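Local atomic coordinates of TlmII (Streptoalloteichus hindustanus, PDB entry 4HVM), a protein that probably takes part in tallysomycin biosynthesis as a condensation-domain protein of the nonribosomal peptide synthetase type and may bind phosphopantetheine. Residues F36-L41 with G137-Q142; S90-H95 with H125-S130; L144-S149 with P295-V300; A247-W252 with D448-A453; L309-F314 with S462-H467. One frame throughout, in Å; residues are numbered along the deposited sequence.

Interaction 1. Residues F36-L41 with G137-Q142; sequences FAARGL and GVVAHQ. With SO4 (sulfate ion), chain F.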
# COMPACT_ATOMS: atom_id res chain seq x y z
N PHE A 36 8.54 6.00 -1.98
CA PHE A 36 9.27 4.76 -1.72
C PHE A 36 8.75 3.98 -0.52
O PHE A 36 8.29 4.55 0.46
CB PHE A 36 10.77 5.04 -1.55
CG PHE A 36 11.50 5.17 -2.85
CD1 PHE A 36 11.47 6.36 -3.55
CD2 PHE A 36 12.20 4.10 -3.39
CE1 PHE A 36 12.13 6.49 -4.75
CE2 PHE A 36 12.86 4.22 -4.59
CZ PHE A 36 12.83 5.42 -5.28
N ALA A 37 8.83 2.66 -0.63
CA ALA A 37 8.42 1.76 0.43
C ALA A 37 9.44 0.63 0.53
O ALA A 37 10.10 0.31 -0.46
CB ALA A 37 7.04 1.20 0.16
N ALA A 38 9.55 0.02 1.70
CA ALA A 38 10.50 -1.06 1.90
C ALA A 38 9.86 -2.30 2.51
O ALA A 38 9.14 -2.22 3.50
CB ALA A 38 11.66 -0.59 2.76
N ARG A 39 10.11 -3.46 1.90
CA ARG A 39 9.70 -4.74 2.45
C ARG A 39 10.88 -5.70 2.36
O ARG A 39 11.84 -5.43 1.63
CB ARG A 39 8.50 -5.30 1.67
CG ARG A 39 7.27 -4.40 1.69
CD ARG A 39 6.73 -4.22 3.09
NE ARG A 39 6.23 -2.87 3.31
CZ ARG A 39 4.97 -2.49 3.07
NH1 ARG A 39 4.09 -3.37 2.61
NH2 ARG A 39 4.60 -1.24 3.30
N GLY A 40 10.82 -6.80 3.09
CA GLY A 40 11.91 -7.76 3.08
C GLY A 40 11.53 -9.17 3.49
O GLY A 40 10.58 -9.38 4.23
N LEU A 41 12.29 -10.14 2.98
CA LEU A 41 12.13 -11.53 3.37
C LEU A 41 13.36 -12.00 4.14
O LEU A 41 14.49 -11.77 3.72
CB LEU A 41 11.92 -12.42 2.14
CG LEU A 41 10.62 -12.25 1.36
CD1 LEU A 41 10.57 -13.20 0.18
CD2 LEU A 41 9.40 -12.47 2.26
N GLY A 137 15.91 -7.54 1.04
CA GLY A 137 14.97 -6.44 1.09
C GLY A 137 14.82 -5.71 -0.23
O GLY A 137 15.73 -5.73 -1.06
N VAL A 138 13.67 -5.08 -0.43
CA VAL A 138 13.44 -4.28 -1.63
C VAL A 138 13.00 -2.87 -1.24
O VAL A 138 12.14 -2.68 -0.37
CB VAL A 138 12.40 -4.93 -2.58
CG1 VAL A 138 11.08 -5.17 -1.86
CG2 VAL A 138 12.20 -4.07 -3.81
N VAL A 139 13.61 -1.88 -1.87
CA VAL A 139 13.23 -0.49 -1.68
C VAL A 139 12.81 0.08 -3.03
O VAL A 139 13.65 0.29 -3.90
CB VAL A 139 14.38 0.34 -1.11
CG1 VAL A 139 13.96 1.79 -0.93
CG2 VAL A 139 14.86 -0.25 0.20
N ALA A 140 11.52 0.31 -3.21
CA ALA A 140 11.01 0.61 -4.55
C ALA A 140 10.07 1.81 -4.64
O ALA A 140 9.30 2.09 -3.73
CB ALA A 140 10.34 -0.62 -5.13
N HIS A 141 10.15 2.49 -5.78
CA HIS A 141 9.23 3.57 -6.12
C HIS A 141 7.85 2.97 -6.37
O HIS A 141 7.73 1.93 -7.03
CB HIS A 141 9.74 4.27 -7.38
CG HIS A 141 9.14 5.62 -7.60
ND1 HIS A 141 7.83 5.80 -8.01
CD2 HIS A 141 9.67 6.86 -7.50
CE1 HIS A 141 7.59 7.09 -8.14
NE2 HIS A 141 8.68 7.76 -7.84
N GLN A 142 6.82 3.61 -5.84
CA GLN A 142 5.46 3.06 -5.90
C GLN A 142 4.87 3.06 -7.31
O GLN A 142 3.85 2.42 -7.56
CB GLN A 142 4.53 3.80 -4.94
CG GLN A 142 4.27 5.25 -5.34
CD GLN A 142 3.05 5.83 -4.65
OE1 GLN A 142 3.13 6.30 -3.52
NE2 GLN A 142 1.91 5.79 -5.34
S SO4 F . 4.29 1.99 3.16
O1 SO4 F . 3.95 2.28 4.56
O2 SO4 F . 4.27 3.22 2.37
O3 SO4 F . 5.63 1.41 3.12
O4 SO4 F . 3.32 1.05 2.61
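Phe36 meets His141 across two antiparallel strands, 36-44 and 133-141, in the mixed sheet of the N-terminal part, which belongs to the condensation family of the CoA-acyltransferase clan. The two side chains cross at about a right angle. His141 CB lies over the phenyl face, 4.2 Å from the centroid of the Phe36 ring, and the imidazole turns its edge toward that face, an offset T-shaped pair with planes 77° apart. The histidine's CG stands opposite its backbone N (chi1 -163°), carrying the imidazole beyond the phenyl rim, where ND1 is hydrogen-bonded to Met143 N. Val139 CG1 comes to 3.8 Å from Phe36 CD2.

Behind these side chains, the backbones join through two hydrogen-bonded pairs, Ala37 with Ala140 and Arg39 with Val138. The straightest of the four bonds runs from Val138 N to Arg39 O, 2.8 Å at 171°. Gly40 and Gly137 form a non-hydrogen-bonded pair with CA atoms 3.9 Å apart.

Helix 98-110 packs on the face bearing Phe36, Ala38 and Val139; helix 147-161 packs on the one bearing Ala37, Arg39 and Val138. His141 and Gln142 begin the segment HQMLLDA, which probably corresponds to the HHxxxDG motif of condensation domains, with Gln142 in place of the second histidine. On the same face as Ala37, a sulfate, probably from the crystallisation liquor, sits by Arg39 and close to Ala37 CB. Arg39 bends back, NE weakly bonded to Ala38 O, and its NH2 makes two weak bonds to the sulfate, 2.7 Å to O4 and 2.8 Å to O3.

Interaction 2. Residues S90-H95 with H125-S130; sequences SDLRGH and HLVRLS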
# COMPACT_ATOMS: atom_id res chain seq x y z
N SER A 90 25.20 -5.60 2.13
CA SER A 90 25.61 -5.12 3.44
C SER A 90 25.82 -6.27 4.42
O SER A 90 25.34 -7.38 4.20
CB SER A 90 24.57 -4.14 4.00
OG SER A 90 24.42 -3.01 3.17
N ASP A 91 26.55 -5.99 5.50
CA ASP A 91 26.82 -6.99 6.54
C ASP A 91 26.73 -6.33 7.91
O ASP A 91 27.44 -5.37 8.20
CB ASP A 91 28.20 -7.61 6.32
CG ASP A 91 28.40 -8.89 7.11
OD1 ASP A 91 28.01 -8.93 8.29
OD2 ASP A 91 28.95 -9.86 6.54
N LEU A 92 25.85 -6.85 8.77
CA LEU A 92 25.58 -6.24 10.07
C LEU A 92 25.95 -7.15 11.23
O LEU A 92 25.41 -7.01 12.33
CB LEU A 92 24.10 -5.87 10.18
CG LEU A 92 23.53 -4.98 9.08
CD1 LEU A 92 22.08 -4.65 9.38
CD2 LEU A 92 24.35 -3.71 8.92
N ARG A 93 26.87 -8.08 11.00
CA ARG A 93 27.29 -9.02 12.04
C ARG A 93 28.01 -8.34 13.21
O ARG A 93 28.08 -8.90 14.30
CB ARG A 93 28.17 -10.12 11.44
CG ARG A 93 27.37 -11.24 10.77
CD ARG A 93 28.27 -12.31 10.18
NE ARG A 93 28.98 -11.86 8.99
CZ ARG A 93 29.76 -12.63 8.24
NH1 ARG A 93 29.96 -13.90 8.56
NH2 ARG A 93 30.36 -12.12 7.17
N GLY A 94 28.54 -7.14 12.98
CA GLY A 94 29.25 -6.42 14.01
C GLY A 94 28.34 -5.76 15.04
O GLY A 94 28.80 -5.24 16.05
N HIS A 95 27.04 -5.79 14.78
CA HIS A 95 26.06 -5.19 15.68
C HIS A 95 25.42 -6.25 16.58
O HIS A 95 25.05 -7.32 16.11
CB HIS A 95 24.97 -4.47 14.89
CG HIS A 95 25.49 -3.35 14.03
ND1 HIS A 95 25.86 -2.13 14.54
CD2 HIS A 95 25.69 -3.28 12.69
CE1 HIS A 95 26.27 -1.35 13.56
NE2 HIS A 95 26.18 -2.02 12.42
N HIS A 125 18.29 -5.20 -1.55
CA HIS A 125 19.30 -5.26 -0.49
C HIS A 125 19.55 -6.71 -0.05
O HIS A 125 18.61 -7.45 0.23
CB HIS A 125 18.88 -4.40 0.71
CG HIS A 125 18.88 -2.93 0.43
ND1 HIS A 125 19.92 -2.10 0.81
CD2 HIS A 125 17.98 -2.14 -0.20
CE1 HIS A 125 19.65 -0.86 0.43
NE2 HIS A 125 18.48 -0.86 -0.18
N LEU A 126 20.82 -7.10 0.00
CA LEU A 126 21.21 -8.40 0.52
C LEU A 126 21.95 -8.18 1.83
O LEU A 126 23.16 -7.92 1.84
CB LEU A 126 22.09 -9.14 -0.49
CG LEU A 126 22.23 -10.66 -0.37
CD1 LEU A 126 22.60 -11.26 -1.71
CD2 LEU A 126 23.26 -11.05 0.68
N VAL A 127 21.23 -8.27 2.94
CA VAL A 127 21.80 -7.95 4.25
C VAL A 127 22.00 -9.21 5.09
O VAL A 127 21.04 -9.90 5.40
CB VAL A 127 20.89 -6.98 5.03
CG1 VAL A 127 21.63 -6.40 6.22
CG2 VAL A 127 20.40 -5.86 4.12
N ARG A 128 23.25 -9.50 5.44
CA ARG A 128 23.55 -10.64 6.29
C ARG A 128 23.59 -10.22 7.76
O ARG A 128 24.31 -9.30 8.13
CB ARG A 128 24.86 -11.31 5.89
CG ARG A 128 25.28 -12.44 6.82
CD ARG A 128 26.38 -13.31 6.22
NE ARG A 128 25.88 -14.17 5.15
CZ ARG A 128 25.35 -15.37 5.34
NH1 ARG A 128 25.23 -15.86 6.57
NH2 ARG A 128 24.93 -16.08 4.30
N LEU A 129 22.80 -10.91 8.59
CA LEU A 129 22.68 -10.57 10.00
C LEU A 129 23.55 -11.45 10.89
O LEU A 129 24.04 -11.00 11.93
CB LEU A 129 21.22 -10.69 10.44
CG LEU A 129 20.18 -9.99 9.57
CD1 LEU A 129 18.79 -10.11 10.18
CD2 LEU A 129 20.54 -8.53 9.35
N SER A 130 23.74 -12.69 10.48
CA SER A 130 24.53 -13.65 11.25
C SER A 130 25.05 -14.76 10.34
O SER A 130 25.07 -14.62 9.12
CB SER A 130 23.70 -14.25 12.38
OG SER A 130 22.53 -14.88 11.88
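Arg93 lies along Leu129 and Ser130, just past the end of strand 122-128, and can be followed outward from CB. Its CG sits 3.5 Å from Leu129 O and also touches Ser130 CA, and CD continues over the Ser130 carbonyl group. The chain then bends at chi3 (-72°), which turns the guanidinium back toward Asp91. NE donates in plane to the syn lone pair of Asp91 OD1, and Arg93 NH2 reaches Asp91 OD2 at 2.7 Å, a side-on salt bridge using both carboxylate oxygens. CZ rests over Arg128 CD, 4.0 Å away, the methylene covering one face of the guanidinium. NH1, at the tip, forms a salt bridge with Glu131. Asp91 OD1 also accepts from Arg93 N, 3.1 Å away, an Asx turn that helps hold the carboxylate for this grip.

Arg128 is held separately: its NH1 bonds Ser130 O at 2.8 Å and its NE pairs with Asp49. Backbone bonds knit the strands in parallel, the straightest, from Leu92 N just past the strand end to Arg128 O, being 3.0 Å at 175°. On the inner side Leu92 CD1 touches Val127 CG1 at 3.6 Å and lies beside Leu129 CD2.

Strand 87-91 is an outermost strand of its sheet, joined to strand 122-128 by a beta-alpha-beta crossover through helix 98-110; Leu92 and Leu129 pack against that helix, while Leu126 turns to helix 49-62.

Interaction 3. Residues L144-S149 with P295-V300; sequences LLDARS and PLTDRV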
# COMPACT_ATOMS: atom_id res chain seq x y z
N LEU A 144 6.39 1.83 -9.76
CA LEU A 144 6.93 0.64 -10.39
C LEU A 144 6.38 -0.61 -9.72
O LEU A 144 5.95 -1.54 -10.39
CB LEU A 144 8.46 0.63 -10.31
CG LEU A 144 9.21 1.66 -11.16
CD1 LEU A 144 10.70 1.34 -11.19
CD2 LEU A 144 8.64 1.71 -12.56
N LEU A 145 6.38 -0.61 -8.39
CA LEU A 145 5.91 -1.76 -7.62
C LEU A 145 4.88 -1.34 -6.57
O LEU A 145 5.15 -0.46 -5.76
CB LEU A 145 7.08 -2.46 -6.94
CG LEU A 145 8.26 -2.86 -7.83
CD1 LEU A 145 9.34 -3.54 -7.01
CD2 LEU A 145 7.79 -3.77 -8.95
N ASP A 146 3.71 -1.97 -6.60
CA ASP A 146 2.73 -1.78 -5.54
C ASP A 146 2.99 -2.75 -4.40
O ASP A 146 4.01 -3.45 -4.39
CB ASP A 146 1.30 -1.91 -6.08
CG ASP A 146 1.06 -3.21 -6.84
OD1 ASP A 146 1.88 -4.14 -6.73
OD2 ASP A 146 0.03 -3.29 -7.55
N ALA A 147 2.07 -2.81 -3.43
CA ALA A 147 2.24 -3.65 -2.25
C ALA A 147 2.51 -5.12 -2.57
O ALA A 147 3.42 -5.73 -2.00
CB ALA A 147 1.02 -3.52 -1.34
N ARG A 148 1.72 -5.67 -3.49
CA ARG A 148 1.84 -7.07 -3.86
C ARG A 148 3.10 -7.35 -4.67
O ARG A 148 3.75 -8.38 -4.49
CB ARG A 148 0.60 -7.52 -4.63
CG ARG A 148 0.60 -8.99 -5.04
CD ARG A 148 -0.71 -9.38 -5.69
NE ARG A 148 -0.74 -10.79 -6.09
CZ ARG A 148 -1.80 -11.40 -6.62
NH1 ARG A 148 -2.92 -10.72 -6.81
NH2 ARG A 148 -1.73 -12.68 -6.95
N SER A 149 3.44 -6.44 -5.58
CA SER A 149 4.57 -6.63 -6.48
C SER A 149 5.91 -6.70 -5.75
O SER A 149 6.85 -7.35 -6.22
CB SER A 149 4.61 -5.52 -7.54
OG SER A 149 3.47 -5.60 -8.39
N PRO A 295 2.49 -1.51 -11.08
CA PRO A 295 1.48 -0.69 -10.40
C PRO A 295 0.06 -1.00 -10.87
O PRO A 295 -0.37 -0.51 -11.92
CB PRO A 295 1.87 0.74 -10.81
CG PRO A 295 2.54 0.58 -12.13
CD PRO A 295 3.25 -0.74 -12.08
N LEU A 296 -0.66 -1.80 -10.09
CA LEU A 296 -2.04 -2.15 -10.41
C LEU A 296 -2.94 -2.03 -9.18
O LEU A 296 -4.00 -2.66 -9.11
CB LEU A 296 -2.10 -3.56 -11.00
CG LEU A 296 -1.53 -3.71 -12.41
CD1 LEU A 296 -1.61 -5.15 -12.87
CD2 LEU A 296 -2.25 -2.79 -13.39
N THR A 297 -2.52 -1.22 -8.22
CA THR A 297 -3.30 -0.99 -7.01
C THR A 297 -3.77 0.45 -6.98
O THR A 297 -2.99 1.38 -7.20
CB THR A 297 -2.48 -1.29 -5.74
OG1 THR A 297 -2.01 -2.64 -5.78
CG2 THR A 297 -3.34 -1.09 -4.50
N ASP A 298 -5.06 0.64 -6.71
CA ASP A 298 -5.64 1.98 -6.68
C ASP A 298 -6.50 2.16 -5.43
O ASP A 298 -6.91 1.19 -4.80
CB ASP A 298 -6.48 2.22 -7.93
CG ASP A 298 -6.81 3.68 -8.15
OD1 ASP A 298 -6.04 4.55 -7.67
OD2 ASP A 298 -7.83 3.95 -8.80
N ARG A 299 -6.76 3.41 -5.08
CA ARG A 299 -7.57 3.73 -3.91
C ARG A 299 -9.02 4.04 -4.28
O ARG A 299 -9.28 4.74 -5.26
CB ARG A 299 -6.96 4.91 -3.15
CG ARG A 299 -5.68 4.57 -2.41
CD ARG A 299 -5.04 5.82 -1.82
NE ARG A 299 -4.43 6.66 -2.85
CZ ARG A 299 -3.84 7.83 -2.62
NH1 ARG A 299 -3.78 8.31 -1.38
NH2 ARG A 299 -3.32 8.52 -3.62
N VAL A 300 -9.95 3.52 -3.49
CA VAL A 300 -11.37 3.84 -3.67
C VAL A 300 -11.92 4.57 -2.45
O VAL A 300 -11.53 4.30 -1.32
CB VAL A 300 -12.21 2.58 -3.97
CG1 VAL A 300 -11.73 1.92 -5.25
CG2 VAL A 300 -12.16 1.61 -2.82
O HOH W 1 -1.28 -4.93 -3.85
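The loop carrying Asp146 into helix 147-161 passes the one leading into strand 297-305, with the CA atoms of Asp146 and Pro295 5.1 Å apart and Leu144 O 3.3 Å from Pro295 CD. Asp146 does most of the joining. Its CG is flanked by N and C of its own backbone (chi1 53°), a position from which each oxygen serves a different structure. OD2 takes Leu296 N at 3.0 Å and the hydroxyl of Thr297, OG1, at 2.8 Å; the donors come one from each face, both well off the carboxylate plane. Arg284 adds a salt bridge to the same oxygen. Meanwhile OD1 caps the helix, accepting from Ser149 N at 3.0 Å.

Asp146 probably matches the aspartate of HHxxxDG; its pairing with an arginine is consistent with other condensation domains, where this aspartate is generally regarded as structural. Replaced by an alanine, Asp146 would probably leave Leu296 N and the Arg284 charge without their mate and the helix start uncapped. Alongside, one water accepts from Arg148 N and donates to Thr297 OG1, at 3.1 Å from each, while the guanidinium of Arg148 pairs with Asp285.

Interaction 4. Residues A247-W252 with D448-A453; sequences ALTAWW and DGLDAA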
# COMPACT_ATOMS: atom_id res chain seq x y z
N ALA A 247 -14.87 -1.25 9.02
CA ALA A 247 -16.13 -1.28 9.74
C ALA A 247 -15.95 -0.88 11.20
O ALA A 247 -16.72 -0.10 11.74
CB ALA A 247 -16.75 -2.67 9.65
N LEU A 248 -14.91 -1.43 11.82
CA LEU A 248 -14.65 -1.18 13.24
C LEU A 248 -14.07 0.21 13.50
O LEU A 248 -14.36 0.82 14.52
CB LEU A 248 -13.74 -2.27 13.82
CG LEU A 248 -14.38 -3.64 14.00
CD1 LEU A 248 -13.38 -4.64 14.54
CD2 LEU A 248 -15.60 -3.56 14.92
N THR A 249 -13.26 0.70 12.56
CA THR A 249 -12.72 2.05 12.67
C THR A 249 -13.83 3.07 12.54
O THR A 249 -13.89 4.04 13.30
CB THR A 249 -11.65 2.32 11.59
OG1 THR A 249 -10.56 1.41 11.75
CG2 THR A 249 -11.14 3.74 11.70
N ALA A 250 -14.72 2.85 11.57
CA ALA A 250 -15.88 3.71 11.38
C ALA A 250 -16.79 3.66 12.59
O ALA A 250 -17.39 4.66 12.97
CB ALA A 250 -16.65 3.31 10.13
N TRP A 251 -16.89 2.48 13.21
CA TRP A 251 -17.71 2.31 14.40
C TRP A 251 -17.21 3.15 15.56
O TRP A 251 -17.98 3.85 16.21
CB TRP A 251 -17.75 0.84 14.81
CG TRP A 251 -18.20 0.63 16.23
CD1 TRP A 251 -19.48 0.67 16.70
CD2 TRP A 251 -17.37 0.36 17.37
NE1 TRP A 251 -19.50 0.43 18.05
CE2 TRP A 251 -18.21 0.24 18.49
CE3 TRP A 251 -15.99 0.21 17.54
CZ2 TRP A 251 -17.73 -0.03 19.76
CZ3 TRP A 251 -15.51 -0.06 18.81
CH2 TRP A 251 -16.37 -0.17 19.90
N TRP A 252 -15.91 3.07 15.84
CA TRP A 252 -15.34 3.76 16.98
C TRP A 252 -15.41 5.27 16.81
O TRP A 252 -15.73 5.99 17.75
CB TRP A 252 -13.90 3.33 17.25
CG TRP A 252 -13.40 3.84 18.56
CD1 TRP A 252 -13.58 3.26 19.78
CD2 TRP A 252 -12.65 5.04 18.79
NE1 TRP A 252 -12.99 4.02 20.76
CE2 TRP A 252 -12.40 5.11 20.18
CE3 TRP A 252 -12.15 6.05 17.96
CZ2 TRP A 252 -11.69 6.15 20.75
CZ3 TRP A 252 -11.44 7.09 18.54
CH2 TRP A 252 -11.21 7.13 19.92
N ASP A 448 -7.67 0.61 21.97
CA ASP A 448 -8.32 -0.14 23.04
C ASP A 448 -9.76 -0.44 22.63
O ASP A 448 -10.33 -1.45 23.05
CB ASP A 448 -8.30 0.64 24.35
CG ASP A 448 -6.92 0.70 24.98
OD1 ASP A 448 -6.41 -0.36 25.41
OD2 ASP A 448 -6.35 1.81 25.06
N GLY A 449 -10.33 0.44 21.82
CA GLY A 449 -11.68 0.25 21.31
C GLY A 449 -11.75 -0.85 20.27
O GLY A 449 -12.64 -1.70 20.31
N LEU A 450 -10.82 -0.82 19.32
CA LEU A 450 -10.74 -1.85 18.29
C LEU A 450 -10.47 -3.22 18.91
O LEU A 450 -11.05 -4.22 18.48
CB LEU A 450 -9.64 -1.53 17.28
CG LEU A 450 -9.84 -0.37 16.32
CD1 LEU A 450 -8.72 -0.33 15.29
CD2 LEU A 450 -11.19 -0.46 15.64
N ASP A 451 -9.59 -3.25 19.91
CA ASP A 451 -9.21 -4.50 20.56
C ASP A 451 -10.40 -5.21 21.18
O ASP A 451 -10.58 -6.42 21.01
CB ASP A 451 -8.14 -4.24 21.62
CG ASP A 451 -7.57 -5.51 22.20
OD1 ASP A 451 -7.63 -6.57 21.53
OD2 ASP A 451 -7.04 -5.46 23.33
N ALA A 452 -11.23 -4.46 21.90
CA ALA A 452 -12.42 -5.01 22.52
C ALA A 452 -13.44 -5.41 21.47
O ALA A 452 -14.07 -6.46 21.56
CB ALA A 452 -13.02 -4.02 23.50
N ALA A 453 -13.59 -4.55 20.46
CA ALA A 453 -14.58 -4.78 19.41
C ALA A 453 -14.24 -6.02 18.59
O ALA A 453 -15.13 -6.76 18.18
CB ALA A 453 -14.70 -3.56 18.52
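Apolar packing carries most of the contact between Leu248 and Leu450 and their neighbours, on two helices whose short segments cross at 123° with axes 9.8 Å apart. Leu450 CD2 reaches across to the other helix and lies 3.6 Å from Leu248 CB, equally close to the backbone oxygen of that residue. One turn further on, Ala453 CB fits between two side chains: Leu248 CD2 at 3.7 Å and Trp251 CZ3 at 3.6 Å. A single methyl group thus fills the angle between a leucine branch and the indole.

Both tryptophans reach Gly449. Trp251 has CG opposite its backbone N (chi1 162°), which extends the six-membered ring across to the second helix; there Gly449 O meets the indole edge at CZ3, near the ring plane and 3.6 Å away. A serine in place of Trp251 would probably leave a gap beside Ala453 CB and Gly449 O where the indole now packs. Trp252 meets the same glycine at its CA, with CD1 3.9 Å from Gly449 CA, a close approach that the missing side chain allows.

Two polar groups at the interface are bonded within their own helices. Gly449 O accepts from Ala453 N at 3.0 Å, and the Thr249 hydroxyl is bonded to Met245 O.

Helix 241-255 is thus packed on helix 445-459, and helix 314-330 lies against it too, Phe314 touching Leu248 and Leu317 touching Trp251. Leu419 of strand 417-424 meets both Thr249 and Leu450, tying the helix pair to the six-stranded sheet.

Interaction 5. Residues L309-F314 with S462-H467; sequences LREPSF and SAPLPH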
# COMPACT_ATOMS: atom_id res chain seq x y z
N LEU A 309 -28.09 3.76 13.71
CA LEU A 309 -27.42 2.83 14.62
C LEU A 309 -27.76 3.04 16.10
O LEU A 309 -27.63 4.14 16.64
CB LEU A 309 -25.91 2.90 14.42
CG LEU A 309 -25.39 2.40 13.07
CD1 LEU A 309 -23.88 2.53 12.98
CD2 LEU A 309 -25.82 0.96 12.82
N ARG A 310 -28.21 1.97 16.75
CA ARG A 310 -28.44 1.95 18.19
C ARG A 310 -28.05 0.59 18.73
O ARG A 310 -28.68 -0.42 18.39
CB ARG A 310 -29.90 2.24 18.51
CG ARG A 310 -30.29 3.71 18.46
CD ARG A 310 -31.78 3.85 18.27
NE ARG A 310 -32.21 3.28 17.00
CZ ARG A 310 -33.47 2.98 16.69
NH1 ARG A 310 -34.44 3.19 17.56
NH2 ARG A 310 -33.75 2.46 15.50
N GLU A 311 -27.01 0.56 19.56
CA GLU A 311 -26.40 -0.69 20.03
C GLU A 311 -26.09 -1.61 18.86
O GLU A 311 -26.57 -2.75 18.81
CB GLU A 311 -27.32 -1.41 21.01
CG GLU A 311 -27.86 -0.54 22.13
CD GLU A 311 -28.72 -1.32 23.11
OE1 GLU A 311 -29.27 -0.70 24.05
OE2 GLU A 311 -28.84 -2.56 22.95
N PRO A 312 -25.27 -1.14 17.90
CA PRO A 312 -25.04 -1.95 16.71
C PRO A 312 -24.15 -3.15 16.99
O PRO A 312 -23.36 -3.14 17.93
CB PRO A 312 -24.34 -0.98 15.76
CG PRO A 312 -23.60 -0.06 16.67
CD PRO A 312 -24.45 0.09 17.91
N SER A 313 -24.29 -4.19 16.17
CA SER A 313 -23.41 -5.35 16.25
C SER A 313 -22.37 -5.26 15.14
O SER A 313 -22.43 -4.37 14.30
CB SER A 313 -24.21 -6.64 16.10
OG SER A 313 -24.76 -6.74 14.80
N PHE A 314 -21.42 -6.19 15.14
CA PHE A 314 -20.42 -6.23 14.07
C PHE A 314 -21.10 -6.47 12.73
O PHE A 314 -20.70 -5.90 11.72
CB PHE A 314 -19.39 -7.32 14.33
CG PHE A 314 -18.37 -7.47 13.24
CD1 PHE A 314 -17.43 -6.48 13.01
CD2 PHE A 314 -18.34 -8.61 12.45
CE1 PHE A 314 -16.49 -6.62 12.01
CE2 PHE A 314 -17.40 -8.76 11.45
CZ PHE A 314 -16.48 -7.75 11.23
N SER A 462 -23.33 -11.08 16.41
CA SER A 462 -24.70 -10.60 16.50
C SER A 462 -24.93 -9.77 17.76
O SER A 462 -25.91 -9.03 17.86
CB SER A 462 -25.68 -11.77 16.48
OG SER A 462 -25.63 -12.45 15.24
N ALA A 463 -24.01 -9.89 18.71
CA ALA A 463 -24.10 -9.15 19.97
C ALA A 463 -23.69 -7.69 19.80
O ALA A 463 -22.80 -7.38 19.01
CB ALA A 463 -23.26 -9.83 21.04
N PRO A 464 -24.33 -6.79 20.56
CA PRO A 464 -24.01 -5.36 20.50
C PRO A 464 -22.56 -5.07 20.87
O PRO A 464 -22.06 -5.60 21.86
CB PRO A 464 -24.94 -4.75 21.55
CG PRO A 464 -26.08 -5.70 21.64
CD PRO A 464 -25.48 -7.06 21.44
N LEU A 465 -21.90 -4.24 20.07
CA LEU A 465 -20.55 -3.80 20.39
C LEU A 465 -20.60 -2.87 21.60
O LEU A 465 -21.64 -2.28 21.87
CB LEU A 465 -19.93 -3.09 19.18
CG LEU A 465 -19.63 -3.99 17.98
CD1 LEU A 465 -19.08 -3.20 16.82
CD2 LEU A 465 -18.67 -5.10 18.37
N PRO A 466 -19.47 -2.75 22.34
CA PRO A 466 -19.36 -1.94 23.56
C PRO A 466 -20.09 -0.59 23.53
O PRO A 466 -19.85 0.23 22.65
CB PRO A 466 -17.85 -1.70 23.66
CG PRO A 466 -17.27 -2.97 23.15
CD PRO A 466 -18.20 -3.45 22.06
N HIS A 467 -20.97 -0.39 24.50
CA HIS A 467 -21.75 0.84 24.59
C HIS A 467 -20.88 2.02 24.99
O HIS A 467 -21.17 2.73 25.95
CB HIS A 467 -22.90 0.67 25.59
CG HIS A 467 -23.98 -0.24 25.12
ND1 HIS A 467 -23.73 -1.45 24.52
CD2 HIS A 467 -25.33 -0.12 25.16
CE1 HIS A 467 -24.87 -2.04 24.20
NE2 HIS A 467 -25.86 -1.25 24.59
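Leu465 N donates to Pro312 O over 2.8 Å, nearly straight at 168° and in the carbonyl plane, a hydrogen bond that joins two loops: one leads into helix 314-330, the other follows helix 445-459. Pro464 CA adds a CA-H...O contact to the same oxygen at 3.5 Å.

Next along, Ser313 packs against the carbonyls of Ser462 and Ala463. Its CB is 3.3 Å from Ala463 O and nearly as close to Ser462 O. The first torsion of the serine (chi1 66°) directs the hydroxyl to the start of helix 314-330 as the N-cap; Ser313 N in turn is bonded to Asp316 OD2, a pairing consistent with a capping box.

Leu465 carries the apolar side of the contact inward, to Leu317 and to Trp251 of helix 241-255. On the way its CG packs on the backbone of the first loop, 4.0 Å from Phe314 N. Pro464 stays outside, its CB 3.8 Å from Glu311 O.

At the exposed margin the Glu311 side chain, extended beyond CG, crosses His467 obliquely, with carboxylate and ring planes 55° apart. Glu311 OE1 is near His467 NE2, at 3.5 Å, but the angle is poor and the two are not bonded; His467, the last residue modelled, is poorly ordered, which leaves this placement uncertain.

Pro312 and Pro464 have no N-H to give, and the join accordingly rests on one backbone hydrogen bond, weak CA-H...O contacts and the apolar packing of Leu465.

Overall arrangement
The five contacts spread over both halves of the fold. Interactions 1 and 2 share the five-stranded sheet, centres about 17 Å apart, and touch where His125 meets Gly137 and Val139; along the chain, 90-95 and 125-130 both fall between the two segments of interaction 1. Interaction 3 follows directly: strand 133-141 leads into helix 147-161, whose N-terminus meets strand 297-305 of the six-stranded sheet. Near the chain's centre and about 13 Å from interaction 1, it links the two halves. Its segments alternate with those of interaction 4, as do those of 4 and 5. These last two, about 11 Å apart, form one packed region where Leu465 and Pro466 meet Trp251, about 50 Å separating interactions 2 and 5.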